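Local coordinates for Alr3699 protein (Nostoc sp., PDB 4XSP) that is a GT-B-fold glycosyltransferase family protein that binds uridine-5'-diphosphate in the cleft between its two Rossmann-like domains, at residues B[180-185]-B[300-305]. Residues are numbered along the deposited sequence; the frame is centred on the assembly and turned at random.
Sequences NGFDIN and IVEAML. With UDP (uridine-5'-diphosphate), chain D.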
loop_
_atom_site.group_PDB
_atom_site.type_symbol
_atom_site.label_atom_id
_atom_site.label_comp_id
_atom_site.label_asym_id
_atom_site.label_seq_id
_atom_site.Cartn_x
_atom_site.Cartn_y
_atom_site.Cartn_z
ATOM N N ASN B 180 9.455 -2.913 28.881
ATOM C CA ASN B 180 10.071 -4.186 28.533
ATOM C C ASN B 180 10.113 -5.107 29.752
ATOM O O ASN B 180 10.315 -4.653 30.869
ATOM C CB ASN B 180 11.512 -3.997 28.069
ATOM C CG ASN B 180 11.655 -3.272 26.729
ATOM O OD1 ASN B 180 10.835 -2.460 26.298
ATOM N ND2 ASN B 180 12.766 -3.554 26.088
ATOM N N GLY B 181 9.946 -6.401 29.537
ATOM C CA GLY B 181 9.961 -7.374 30.611
ATOM C C GLY B 181 11.245 -8.200 30.595
ATOM O O GLY B 181 11.891 -8.333 29.562
ATOM N N PHE B 182 11.648 -8.688 31.763
ATOM C CA PHE B 182 12.899 -9.462 31.930
ATOM C C PHE B 182 12.707 -10.710 32.789
ATOM O O PHE B 182 11.946 -10.679 33.723
ATOM C CB PHE B 182 13.973 -8.563 32.536
ATOM C CG PHE B 182 14.269 -7.327 31.700
ATOM C CD1 PHE B 182 13.461 -6.187 31.779
ATOM C CD2 PHE B 182 15.318 -7.324 30.833
ATOM C CE1 PHE B 182 13.726 -5.075 31.008
ATOM C CE2 PHE B 182 15.599 -6.210 30.057
ATOM C CZ PHE B 182 14.815 -5.087 30.143
ATOM N N ASP B 183 13.417 -11.788 32.479
ATOM C CA ASP B 183 13.425 -12.987 33.302
ATOM C C ASP B 183 14.338 -12.720 34.488
ATOM O O ASP B 183 15.572 -12.776 34.373
ATOM C CB ASP B 183 13.878 -14.194 32.490
ATOM C CG ASP B 183 13.946 -15.463 33.332
ATOM O OD1 ASP B 183 14.137 -15.399 34.558
ATOM O OD2 ASP B 183 13.815 -16.537 32.753
ATOM N N ILE B 184 13.749 -12.386 35.627
ATOM C CA ILE B 184 14.560 -11.771 36.712
ATOM C C ILE B 184 15.686 -12.667 37.237
ATOM O O ILE B 184 16.759 -12.191 37.578
ATOM C CB ILE B 184 13.690 -11.200 37.841
ATOM C CG1 ILE B 184 13.043 -12.327 38.635
ATOM C CG2 ILE B 184 12.634 -10.254 37.265
ATOM C CD1 ILE B 184 11.892 -11.895 39.523
ATOM N N ASN B 185 15.467 -13.973 37.242
ATOM C CA ASN B 185 16.429 -14.904 37.772
ATOM C C ASN B 185 17.677 -15.092 36.907
ATOM O O ASN B 185 18.707 -15.572 37.384
ATOM C CB ASN B 185 15.738 -16.238 38.045
ATOM C CG ASN B 185 14.755 -16.137 39.199
ATOM O OD1 ASN B 185 14.909 -15.316 40.058
ATOM N ND2 ASN B 185 13.771 -17.007 39.224
ATOM N N ILE B 300 19.829 -0.434 31.706
ATOM C CA ILE B 300 19.581 0.176 32.977
ATOM C C ILE B 300 18.834 -0.843 33.868
ATOM O O ILE B 300 19.302 -1.188 34.956
ATOM C CB ILE B 300 18.744 1.442 32.811
ATOM C CG1 ILE B 300 19.528 2.545 32.053
ATOM C CG2 ILE B 300 18.249 1.937 34.155
ATOM C CD1 ILE B 300 18.717 3.821 31.831
ATOM N N VAL B 301 17.710 -1.347 33.367
ATOM C CA VAL B 301 16.898 -2.309 34.096
ATOM C C VAL B 301 17.697 -3.584 34.318
ATOM O O VAL B 301 17.652 -4.163 35.408
ATOM C CB VAL B 301 15.571 -2.585 33.374
ATOM C CG1 VAL B 301 14.784 -3.718 34.039
ATOM C CG2 VAL B 301 14.733 -1.317 33.348
ATOM N N GLU B 302 18.450 -4.020 33.319
ATOM C CA GLU B 302 19.298 -5.200 33.522
ATOM C C GLU B 302 20.281 -5.038 34.699
ATOM O O GLU B 302 20.470 -5.945 35.516
ATOM C CB GLU B 302 20.009 -5.584 32.247
ATOM C CG GLU B 302 19.030 -6.176 31.257
ATOM C CD GLU B 302 19.616 -6.355 29.887
ATOM O OE1 GLU B 302 20.521 -5.578 29.522
ATOM O OE2 GLU B 302 19.181 -7.291 29.197
ATOM N N ALA B 303 20.846 -3.843 34.812
ATOM C CA ALA B 303 21.823 -3.567 35.847
ATOM C C ALA B 303 21.139 -3.581 37.200
ATOM O O ALA B 303 21.653 -4.175 38.162
ATOM C CB ALA B 303 22.484 -2.228 35.573
ATOM N N MET B 304 19.959 -2.964 37.266
ATOM C CA MET B 304 19.145 -2.996 38.504
ATOM C C MET B 304 18.815 -4.444 38.898
ATOM O O MET B 304 19.002 -4.831 40.029
ATOM C CB MET B 304 17.870 -2.185 38.337
ATOM C CG MET B 304 18.134 -0.710 37.996
ATOM S SD MET B 304 16.604 0.201 37.619
ATOM C CE MET B 304 16.586 0.998 39.162
ATOM N N LEU B 305 18.425 -5.268 37.939
ATOM C CA LEU B 305 18.139 -6.682 38.251
ATOM C C LEU B 305 19.347 -7.471 38.748
ATOM O O LEU B 305 19.192 -8.469 39.449
ATOM C CB LEU B 305 17.507 -7.381 37.044
ATOM C CG LEU B 305 16.122 -6.818 36.690
ATOM C CD1 LEU B 305 15.633 -7.369 35.377
ATOM C CD2 LEU B 305 15.100 -7.103 37.771
HETATM N N1 UDP D . 23.472 -6.174 24.529
HETATM C C2 UDP D . 24.068 -7.431 24.313
HETATM N N3 UDP D . 25.394 -7.530 24.107
HETATM C C4 UDP D . 26.175 -6.424 24.064
HETATM C C5 UDP D . 25.609 -5.156 24.249
HETATM C C6 UDP D . 24.236 -5.064 24.489
HETATM O O2 UDP D . 23.398 -8.485 24.328
HETATM O O4 UDP D . 27.399 -6.561 23.857
HETATM C "C1'" UDP D . 22.023 -6.070 24.782
HETATM C "C2'" UDP D . 21.654 -5.508 26.163
HETATM O "O2'" UDP D . 21.743 -6.504 27.204
HETATM C "C3'" UDP D . 20.235 -5.013 25.936
HETATM C "C4'" UDP D . 20.260 -4.565 24.468
HETATM O "O4'" UDP D . 21.358 -5.192 23.872
HETATM O "O3'" UDP D . 19.306 -6.097 26.155
HETATM C "C5'" UDP D . 20.507 -3.074 24.300
HETATM O "O5'" UDP D . 19.295 -2.457 24.690
HETATM P PA UDP D . 19.174 -0.911 25.091
HETATM O O1A UDP D . 19.987 -0.706 26.364
HETATM O O2A UDP D . 17.694 -0.662 25.249
HETATM O O3A UDP D . 19.869 -0.133 23.832
HETATM P PB UDP D . 19.129 0.474 22.496
HETATM O O1B UDP D . 20.143 1.425 21.945
HETATM O O2B UDP D . 17.909 1.189 23.038
HETATM O O3B UDP D . 18.864 -0.739 21.644
HETATM O O HOH W 1 17.311 -10.390 39.573
#
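Phe182 lies across one side of helix 298-305, over Val301, Glu302 and Leu305. The contact is mainly apolar. Val301 CG1 is 3.5 Å from Phe182 CE1, on one flank of the ring. On the other flank, Glu302 CG comes within 3.6 Å of Phe182 CE2. Leu305 CD1 meets the root of the side chain, 3.5 Å from Phe182 CB. All three approach the ring obliquely. The Glu302 carboxylate is turned 62° from the plane of the Phe182 ring. Phe182 has CG anti to its carbonyl carbon (chi1 -58°), which carries the ring back along the helix from Leu305 toward Val301. The second branch of Leu305 reaches Ile184, two residues after Phe182, at the start of a 3-10 segment: Leu305 CD2 is 4.0 Å from Ile184 CG2. Tyr187 also packs on Phe182 and Leu305.

No direct hydrogen bond joins the two segments. One water bridges them instead, donating to Ile184 O and to Leu305 O, each at 2.7 Å.

With the Glu302 chain extended beyond CG (chi2 170°), CG stays beside the Phe182 ring while the carboxylate reaches the ribose of UDP. O2' of UDP donates to Glu302 OE1 at 2.8 Å, and O3' of UDP makes a longer bond of 3.3 Å to Glu302 OE2. Tyr187 OH also bonds to Glu302 OE2 and probably helps to position the carboxylate.

Glu302 fits the second glutamate of the EX7E motif, which binds the ribose hydroxyls in related GT-B proteins. Phe182 packs against its aliphatic part. OE1 takes the shorter ribose bond, while OE2 is shared between O3' and Tyr187.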